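Local coordinates for hydroquinone dioxygenase large subunit (Pseudomonas sp., PDB 4ZXA), which forms, with a small subunit, an iron(II)-dependent dioxygenase of the hydroquinone pathway that probably cleaves the hydroquinone ring with molecular oxygen, at residues I165-G177 / S226-C238. Numbering follows the deposited sequence.
Sequences IERFRIATKRMPG and SDVTWNPSVTSVC. With H8N (4-hydroxybenzonitrile), chain J.
Arg167 and Asp227 form a salt bridge at one end of this contact. Arg167 NE donates to Asp227 OD2 at 3.1 Å, meeting the oxygen from above the carboxylate plane; NH2 adds a weak bond to the same oxygen. The two flat groups are turned 62° apart. Arg167 bends at chi2 (139°), which lets its guanidinium lie with one face over Val228 CG1. NH1 has a second acid, Asp142. Replacing Arg167 with alanine would remove the guanidinium, and is likely to leave Asp227 and Asp142 without the cation between them and Val228 CG1 without its cover.

Two hydrogen bonds join the other end. Thr172 OG1 lies 2.7 Å from Val234 O, approaching above the carbonyl plane, and also bonds Ser182 OG. Val237 N donates to Arg174 O at 3.0 Å; Ser236 CA makes a CH-O contact with that same carbonyl at 3.4 Å.

The remaining contacts are mostly van der Waals. Thr172 CB meets Val234 CG1 at 3.8 Å, and Val237 CG2 lies against Lys173 O. Pro176 CD makes a tight contact with Thr235 O, at 3.0 Å. Asn231 ND2 lies over one face of the Arg169 guanidinium, 3.5 Å from NH2; both are donors, so they do not bond.

The small subunit meets the Arg174 and Ser236 end: its Asp80 pairs with Arg174 NE, and its Gln151 with Ser236 OG. The contact runs from there to the loop whose Trp230, Asn231 and Pro232 line the 4-hydroxybenzonitrile pocket. The chemistry is thus mixed. Charge pairing near the pocket loop depends on side chains, while the bonds to Val234 O and Arg174 O depend more on the course of the backbone.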
ATOM      1  N   ILE E 165     -17.150   5.950 -13.198  1.00 34.11           N
ATOM      2  CA  ILE E 165     -17.603   6.194 -11.843  1.00 34.72           C
ATOM      3  C   ILE E 165     -19.125   6.289 -11.701  1.00 35.27           C
ATOM      4  O   ILE E 165     -19.648   6.142 -10.600  1.00 39.17           O
ATOM      5  CB  ILE E 165     -16.924   7.421 -11.221  1.00 30.74           C
ATOM      6  CG1 ILE E 165     -17.240   8.666 -12.032  1.00 33.27           C
ATOM      7  CG2 ILE E 165     -15.410   7.201 -11.140  1.00 29.56           C
ATOM      8  CD1 ILE E 165     -16.966   9.950 -11.279  1.00 34.80           C
ATOM      9  N   GLU E 166     -19.838   6.539 -12.792  1.00 34.57           N
ATOM     10  CA  GLU E 166     -21.305   6.556 -12.728  1.00 36.81           C
ATOM     11  C   GLU E 166     -21.892   5.398 -13.513  1.00 39.13           C
ATOM     12  O   GLU E 166     -22.589   5.595 -14.509  1.00 43.00           O
ATOM     13  CB  GLU E 166     -21.890   7.854 -13.285  1.00 37.99           C
ATOM     14  CG  GLU E 166     -21.328   9.142 -12.729  1.00 41.77           C
ATOM     15  CD  GLU E 166     -21.996  10.348 -13.365  1.00 47.78           C
ATOM     16  OE1 GLU E 166     -21.291  11.221 -13.909  1.00 53.87           O
ATOM     17  OE2 GLU E 166     -23.239  10.412 -13.339  1.00 54.96           O
ATOM     18  N   ARG E 167     -21.610   4.181 -13.083  1.00 43.51           N
ATOM     19  CA  ARG E 167     -22.189   3.043 -13.763  1.00 41.10           C
ATOM     20  C   ARG E 167     -23.653   2.901 -13.344  1.00 42.30           C
ATOM     21  O   ARG E 167     -23.963   2.686 -12.181  1.00 48.70           O
ATOM     22  CB  ARG E 167     -21.355   1.780 -13.523  1.00 44.59           C
ATOM     23  CG  ARG E 167     -20.221   1.588 -14.569  1.00 40.39           C
ATOM     24  CD  ARG E 167     -18.926   1.115 -13.929  1.00 32.24           C
ATOM     25  NE  ARG E 167     -17.987   0.536 -14.890  1.00 32.89           N
ATOM     26  CZ  ARG E 167     -16.663   0.687 -14.824  1.00 34.04           C
ATOM     27  NH1 ARG E 167     -16.143   1.414 -13.850  1.00 37.76           N
ATOM     28  NH2 ARG E 167     -15.855   0.133 -15.728  1.00 27.52           N
ATOM     29  N   PHE E 168     -24.552   3.087 -14.300  1.00 40.86           N
ATOM     30  CA  PHE E 168     -25.979   2.929 -14.051  1.00 40.69           C
ATOM     31  C   PHE E 168     -26.313   1.450 -14.117  1.00 46.12           C
ATOM     32  O   PHE E 168     -25.915   0.756 -15.060  1.00 42.49           O
ATOM     33  CB  PHE E 168     -26.785   3.690 -15.102  1.00 40.05           C
ATOM     34  CG  PHE E 168     -28.272   3.591 -14.926  1.00 44.68           C
ATOM     35  CD1 PHE E 168     -28.976   2.504 -15.429  1.00 44.05           C
ATOM     36  CD2 PHE E 168     -28.970   4.592 -14.276  1.00 44.08           C
ATOM     37  CE1 PHE E 168     -30.343   2.413 -15.275  1.00 41.74           C
ATOM     38  CE2 PHE E 168     -30.340   4.509 -14.124  1.00 41.43           C
ATOM     39  CZ  PHE E 168     -31.028   3.423 -14.621  1.00 40.18           C
ATOM     40  N   ARG E 169     -27.040   0.962 -13.119  1.00 43.43           N
ATOM     41  CA  ARG E 169     -27.404  -0.449 -13.086  1.00 44.77           C
ATOM     42  C   ARG E 169     -28.889  -0.619 -12.804  1.00 34.17           C
ATOM     43  O   ARG E 169     -29.398  -0.098 -11.819  1.00 29.73           O
ATOM     44  CB  ARG E 169     -26.576  -1.191 -12.022  1.00 53.07           C
ATOM     45  CG  ARG E 169     -25.047  -1.077 -12.182  1.00 59.53           C
ATOM     46  CD  ARG E 169     -24.327  -1.218 -10.819  1.00 71.45           C
ATOM     47  NE  ARG E 169     -22.886  -0.939 -10.889  1.00 65.54           N
ATOM     48  CZ  ARG E 169     -22.143  -0.502  -9.868  1.00 56.77           C
ATOM     49  NH1 ARG E 169     -22.681  -0.279  -8.668  1.00 47.55           N
ATOM     50  NH2 ARG E 169     -20.848  -0.284 -10.051  1.00 52.05           N
ATOM     51  N   ILE E 170     -29.589  -1.352 -13.661  1.00 34.86           N
ATOM     52  CA  ILE E 170     -30.940  -1.768 -13.312  1.00 35.44           C
ATOM     53  C   ILE E 170     -30.864  -2.746 -12.137  1.00 30.54           C
ATOM     54  O   ILE E 170     -30.129  -3.723 -12.185  1.00 30.91           O
ATOM     55  CB  ILE E 170     -31.660  -2.465 -14.481  1.00 27.73           C
ATOM     56  CG1 ILE E 170     -32.001  -1.467 -15.580  1.00 28.40           C
ATOM     57  CG2 ILE E 170     -32.930  -3.156 -13.987  1.00 27.27           C
ATOM     58  CD1 ILE E 170     -32.634  -2.104 -16.803  1.00 33.82           C
ATOM     59  N   ALA E 171     -31.617  -2.476 -11.082  1.00 25.99           N
ATOM     60  CA  ALA E 171     -31.650  -3.363  -9.928  1.00 30.96           C
ATOM     61  C   ALA E 171     -32.270  -4.710 -10.286  1.00 31.54           C
ATOM     62  O   ALA E 171     -33.234  -4.781 -11.035  1.00 31.67           O
ATOM     63  CB  ALA E 171     -32.428  -2.713  -8.775  1.00 26.85           C
ATOM     64  N   THR E 172     -31.724  -5.781  -9.734  1.00 27.39           N
ATOM     65  CA  THR E 172     -32.326  -7.091  -9.930  1.00 31.27           C
ATOM     66  C   THR E 172     -33.548  -7.283  -9.032  1.00 31.57           C
ATOM     67  O   THR E 172     -33.418  -7.322  -7.806  1.00 31.44           O
ATOM     68  CB  THR E 172     -31.331  -8.221  -9.616  1.00 23.84           C
ATOM     69  OG1 THR E 172     -30.120  -8.009 -10.337  1.00 24.50           O
ATOM     70  CG2 THR E 172     -31.922  -9.559 -10.016  1.00 24.90           C
ATOM     71  N   LYS E 173     -34.725  -7.434  -9.637  1.00 32.51           N
ATOM     72  CA  LYS E 173     -35.930  -7.773  -8.877  1.00 27.18           C
ATOM     73  C   LYS E 173     -36.035  -9.263  -8.523  1.00 28.44           C
ATOM     74  O   LYS E 173     -36.404  -9.625  -7.402  1.00 28.82           O
ATOM     75  CB  LYS E 173     -37.201  -7.345  -9.610  1.00 27.76           C
ATOM     76  CG  LYS E 173     -38.454  -7.852  -8.887  1.00 34.60           C
ATOM     77  CD  LYS E 173     -39.744  -7.376  -9.518  1.00 38.06           C
ATOM     78  CE  LYS E 173     -39.905  -7.906 -10.921  1.00 35.95           C
ATOM     79  NZ  LYS E 173     -41.128  -7.334 -11.559  1.00 47.13           N
ATOM     80  N   ARG E 174     -35.726 -10.125  -9.483  1.00 26.11           N
ATOM     81  CA  ARG E 174     -35.867 -11.565  -9.281  1.00 28.94           C
ATOM     82  C   ARG E 174     -34.607 -12.306  -9.735  1.00 26.58           C
ATOM     83  O   ARG E 174     -33.934 -12.996  -8.957  1.00 24.98           O
ATOM     84  CB  ARG E 174     -37.079 -12.054 -10.079  1.00 30.31           C
ATOM     85  CG  ARG E 174     -37.781 -13.276  -9.515  1.00 30.62           C
ATOM     86  CD  ARG E 174     -39.127 -13.512 -10.218  1.00 33.45           C
ATOM     87  NE  ARG E 174     -39.745 -14.765  -9.787  1.00 32.86           N
ATOM     88  CZ  ARG E 174     -40.688 -15.424 -10.463  1.00 34.86           C
ATOM     89  NH1 ARG E 174     -41.148 -14.954 -11.621  1.00 24.92           N
ATOM     90  NH2 ARG E 174     -41.175 -16.563  -9.973  1.00 29.85           N
ATOM     91  N   MET E 175     -34.304 -12.152 -11.013  1.00 19.79           N
ATOM     92  CA  MET E 175     -33.165 -12.800 -11.616  1.00 26.00           C
ATOM     93  C   MET E 175     -32.841 -12.010 -12.875  1.00 25.92           C
ATOM     94  O   MET E 175     -33.734 -11.451 -13.497  1.00 28.62           O
ATOM     95  CB  MET E 175     -33.509 -14.260 -11.943  1.00 25.25           C
ATOM     96  CG  MET E 175     -32.471 -14.989 -12.779  1.00 31.16           C
ATOM     97  SD  MET E 175     -32.967 -16.695 -13.160  1.00 35.69           S
ATOM     98  CE  MET E 175     -32.628 -17.443 -11.581  1.00 22.30           C
ATOM     99  N   PRO E 176     -31.561 -11.922 -13.241  1.00 26.94           N
ATOM    100  CA  PRO E 176     -31.251 -11.286 -14.529  1.00 25.53           C
ATOM    101  C   PRO E 176     -31.877 -12.056 -15.696  1.00 26.76           C
ATOM    102  O   PRO E 176     -32.114 -13.268 -15.580  1.00 31.48           O
ATOM    103  CB  PRO E 176     -29.726 -11.379 -14.610  1.00 22.57           C
ATOM    104  CG  PRO E 176     -29.274 -11.552 -13.195  1.00 28.72           C
ATOM    105  CD  PRO E 176     -30.357 -12.302 -12.489  1.00 24.17           C
ATOM    106  N   GLY E 177     -32.140 -11.373 -16.806  1.00 25.36           N
ATOM    107  CA  GLY E 177     -32.619 -12.040 -18.004  1.00 24.58           C
ATOM    108  C   GLY E 177     -34.125 -12.112 -18.128  1.00 27.13           C
ATOM    109  O   GLY E 177     -34.659 -12.276 -19.226  1.00 28.33           O
ATOM    110  N   SER E 226     -18.113  -9.424 -16.495  1.00 27.00           N
ATOM    111  CA  SER E 226     -18.092  -8.350 -15.507  1.00 27.44           C
ATOM    112  C   SER E 226     -16.965  -7.361 -15.767  1.00 26.86           C
ATOM    113  O   SER E 226     -15.821  -7.759 -15.943  1.00 31.68           O
ATOM    114  CB  SER E 226     -17.949  -8.921 -14.096  1.00 25.79           C
ATOM    115  OG  SER E 226     -17.748  -7.879 -13.150  1.00 28.71           O
ATOM    116  N   ASP E 227     -17.288  -6.073 -15.760  1.00 31.20           N
ATOM    117  CA  ASP E 227     -16.324  -5.020 -16.098  1.00 29.57           C
ATOM    118  C   ASP E 227     -15.797  -4.285 -14.871  1.00 30.34           C
ATOM    119  O   ASP E 227     -15.120  -3.261 -15.004  1.00 32.49           O
ATOM    120  CB  ASP E 227     -16.960  -3.999 -17.047  1.00 26.87           C
ATOM    121  CG  ASP E 227     -18.215  -3.362 -16.459  1.00 45.45           C
ATOM    122  OD1 ASP E 227     -19.088  -4.107 -15.935  1.00 47.61           O
ATOM    123  OD2 ASP E 227     -18.330  -2.117 -16.510  1.00 47.14           O
ATOM    124  N   VAL E 228     -16.110  -4.799 -13.682  1.00 25.01           N
ATOM    125  CA  VAL E 228     -15.666  -4.185 -12.425  1.00 22.46           C
ATOM    126  C   VAL E 228     -15.180  -5.259 -11.470  1.00 21.42           C
ATOM    127  O   VAL E 228     -15.546  -6.423 -11.600  1.00 24.12           O
ATOM    128  CB  VAL E 228     -16.801  -3.394 -11.726  1.00 26.03           C
ATOM    129  CG1 VAL E 228     -17.340  -2.312 -12.640  1.00 25.86           C
ATOM    130  CG2 VAL E 228     -17.926  -4.335 -11.295  1.00 17.09           C
ATOM    131  N   THR E 229     -14.359  -4.870 -10.506  1.00 19.65           N
ATOM    132  CA  THR E 229     -13.878  -5.811  -9.499  1.00 20.46           C
ATOM    133  C   THR E 229     -14.366  -5.469  -8.091  1.00 19.26           C
ATOM    134  O   THR E 229     -14.712  -4.331  -7.800  1.00 18.65           O
ATOM    135  CB  THR E 229     -12.353  -5.875  -9.480  1.00 18.85           C
ATOM    136  OG1 THR E 229     -11.837  -4.596  -9.088  1.00 26.97           O
ATOM    137  CG2 THR E 229     -11.834  -6.234 -10.842  1.00 24.64           C
ATOM    138  N   TRP E 230     -14.389  -6.474  -7.225  1.00 21.56           N
ATOM    139  CA  TRP E 230     -14.852  -6.309  -5.852  1.00 19.08           C
ATOM    140  C   TRP E 230     -16.160  -5.524  -5.786  1.00 23.40           C
ATOM    141  O   TRP E 230     -16.241  -4.445  -5.168  1.00 23.38           O
ATOM    142  CB  TRP E 230     -13.765  -5.669  -5.021  1.00 17.16           C
ATOM    143  CG  TRP E 230     -12.451  -6.393  -5.150  1.00 19.81           C
ATOM    144  CD1 TRP E 230     -11.412  -6.062  -5.967  1.00 16.90           C
ATOM    145  CD2 TRP E 230     -12.051  -7.570  -4.444  1.00 18.51           C
ATOM    146  NE1 TRP E 230     -10.377  -6.952  -5.805  1.00 20.51           N
ATOM    147  CE2 TRP E 230     -10.747  -7.892  -4.879  1.00 23.69           C
ATOM    148  CE3 TRP E 230     -12.660  -8.384  -3.486  1.00 20.44           C
ATOM    149  CZ2 TRP E 230     -10.044  -8.989  -4.374  1.00 23.17           C
ATOM    150  CZ3 TRP E 230     -11.968  -9.470  -2.987  1.00 18.71           C
ATOM    151  CH2 TRP E 230     -10.671  -9.761  -3.426  1.00 19.89           C
ATOM    152  N   ASN E 231     -17.184  -6.076  -6.436  1.00 19.84           N
ATOM    153  CA  ASN E 231     -18.494  -5.453  -6.451  1.00 23.22           C
ATOM    154  C   ASN E 231     -19.658  -6.439  -6.464  1.00 20.56           C
ATOM    155  O   ASN E 231     -20.219  -6.738  -7.514  1.00 19.43           O
ATOM    156  CB  ASN E 231     -18.607  -4.481  -7.618  1.00 25.77           C
ATOM    157  CG  ASN E 231     -19.733  -3.484  -7.424  1.00 29.52           C
ATOM    158  OD1 ASN E 231     -19.844  -2.855  -6.371  1.00 24.02           O
ATOM    159  ND2 ASN E 231     -20.588  -3.353  -8.427  1.00 29.12           N
ATOM    160  N   PRO E 232     -20.016  -6.944  -5.280  1.00 23.26           N
ATOM    161  CA  PRO E 232     -21.140  -7.877  -5.162  1.00 24.81           C
ATOM    162  C   PRO E 232     -22.376  -7.293  -5.839  1.00 29.22           C
ATOM    163  O   PRO E 232     -22.778  -6.171  -5.512  1.00 24.72           O
ATOM    164  CB  PRO E 232     -21.351  -7.987  -3.644  1.00 20.99           C
ATOM    165  CG  PRO E 232     -19.988  -7.645  -3.051  1.00 20.71           C
ATOM    166  CD  PRO E 232     -19.438  -6.584  -3.970  1.00 21.75           C
ATOM    167  N   SER E 233     -22.954  -8.044  -6.777  1.00 26.86           N
ATOM    168  CA  SER E 233     -24.114  -7.600  -7.528  1.00 23.36           C
ATOM    169  C   SER E 233     -25.162  -8.728  -7.557  1.00 27.91           C
ATOM    170  O   SER E 233     -24.817  -9.894  -7.780  1.00 27.90           O
ATOM    171  CB  SER E 233     -23.683  -7.201  -8.941  1.00 22.25           C
ATOM    172  OG  SER E 233     -24.758  -6.637  -9.669  1.00 26.38           O
ATOM    173  N   VAL E 234     -26.431  -8.387  -7.325  1.00 23.06           N
ATOM    174  CA  VAL E 234     -27.470  -9.395  -7.109  1.00 24.37           C
ATOM    175  C   VAL E 234     -27.820 -10.177  -8.385  1.00 26.79           C
ATOM    176  O   VAL E 234     -28.142  -9.577  -9.411  1.00 25.34           O
ATOM    177  CB  VAL E 234     -28.775  -8.763  -6.562  1.00 23.32           C
ATOM    178  CG1 VAL E 234     -29.872  -9.796  -6.502  1.00 19.04           C
ATOM    179  CG2 VAL E 234     -28.550  -8.153  -5.195  1.00 22.19           C
ATOM    180  N   THR E 235     -27.769 -11.510  -8.310  1.00 21.22           N
ATOM    181  CA  THR E 235     -28.144 -12.354  -9.441  1.00 22.90           C
ATOM    182  C   THR E 235     -29.316 -13.290  -9.161  1.00 22.29           C
ATOM    183  O   THR E 235     -29.783 -13.960 -10.063  1.00 24.66           O
ATOM    184  CB  THR E 235     -26.960 -13.190 -10.001  1.00 24.14           C
ATOM    185  OG1 THR E 235     -26.339 -13.928  -8.946  1.00 22.77           O
ATOM    186  CG2 THR E 235     -25.919 -12.293 -10.680  1.00 21.18           C
ATOM    187  N   SER E 236     -29.777 -13.352  -7.919  1.00 19.28           N
ATOM    188  CA  SER E 236     -31.013 -14.062  -7.620  1.00 23.00           C
ATOM    189  C   SER E 236     -31.573 -13.637  -6.265  1.00 25.85           C
ATOM    190  O   SER E 236     -30.830 -13.453  -5.291  1.00 23.40           O
ATOM    191  CB  SER E 236     -30.827 -15.585  -7.675  1.00 23.39           C
ATOM    192  OG  SER E 236     -29.885 -16.037  -6.718  1.00 21.56           O
ATOM    193  N   VAL E 237     -32.891 -13.487  -6.215  1.00 24.82           N
ATOM    194  CA  VAL E 237     -33.565 -13.020  -5.021  1.00 23.21           C
ATOM    195  C   VAL E 237     -34.543 -14.064  -4.488  1.00 21.13           C
ATOM    196  O   VAL E 237     -35.500 -14.427  -5.156  1.00 20.43           O
ATOM    197  CB  VAL E 237     -34.332 -11.715  -5.311  1.00 27.75           C
ATOM    198  CG1 VAL E 237     -34.999 -11.187  -4.035  1.00 23.22           C
ATOM    199  CG2 VAL E 237     -33.396 -10.676  -5.904  1.00 25.52           C
ATOM    200  N   CYS E 238     -34.288 -14.541  -3.278  1.00 21.33           N
ATOM    201  CA  CYS E 238     -35.222 -15.415  -2.585  1.00 22.65           C
ATOM    202  C   CYS E 238     -35.649 -14.749  -1.262  1.00 23.30           C
ATOM    203  O   CYS E 238     -35.094 -15.036  -0.187  1.00 22.33           O
ATOM    204  CB  CYS E 238     -34.580 -16.783  -2.331  1.00 20.81           C
ATOM    205  SG  CYS E 238     -35.563 -17.896  -1.297  1.00 28.39           S
TER
HETATM  206  NAA H8N J 402     -16.746  -7.812   3.121  1.00 25.61           N
HETATM  207  CAC H8N J 402     -16.683  -7.857   1.980  1.00 26.08           C
HETATM  208  CAI H8N J 402     -16.595  -7.958   0.493  1.00 22.33           C
HETATM  209  CAF H8N J 402     -16.175  -9.161  -0.060  1.00 26.14           C
HETATM  210  CAD H8N J 402     -16.077  -9.295  -1.442  1.00 25.04           C
HETATM  211  CAH H8N J 402     -16.409  -8.203  -2.229  1.00 21.20           C
HETATM  212  OAB H8N J 402     -16.304  -8.319  -3.589  1.00 24.40           O
HETATM  213  CAE H8N J 402     -16.829  -6.998  -1.678  1.00 23.16           C
HETATM  214  CAG H8N J 402     -16.927  -6.876  -0.300  1.00 22.78           C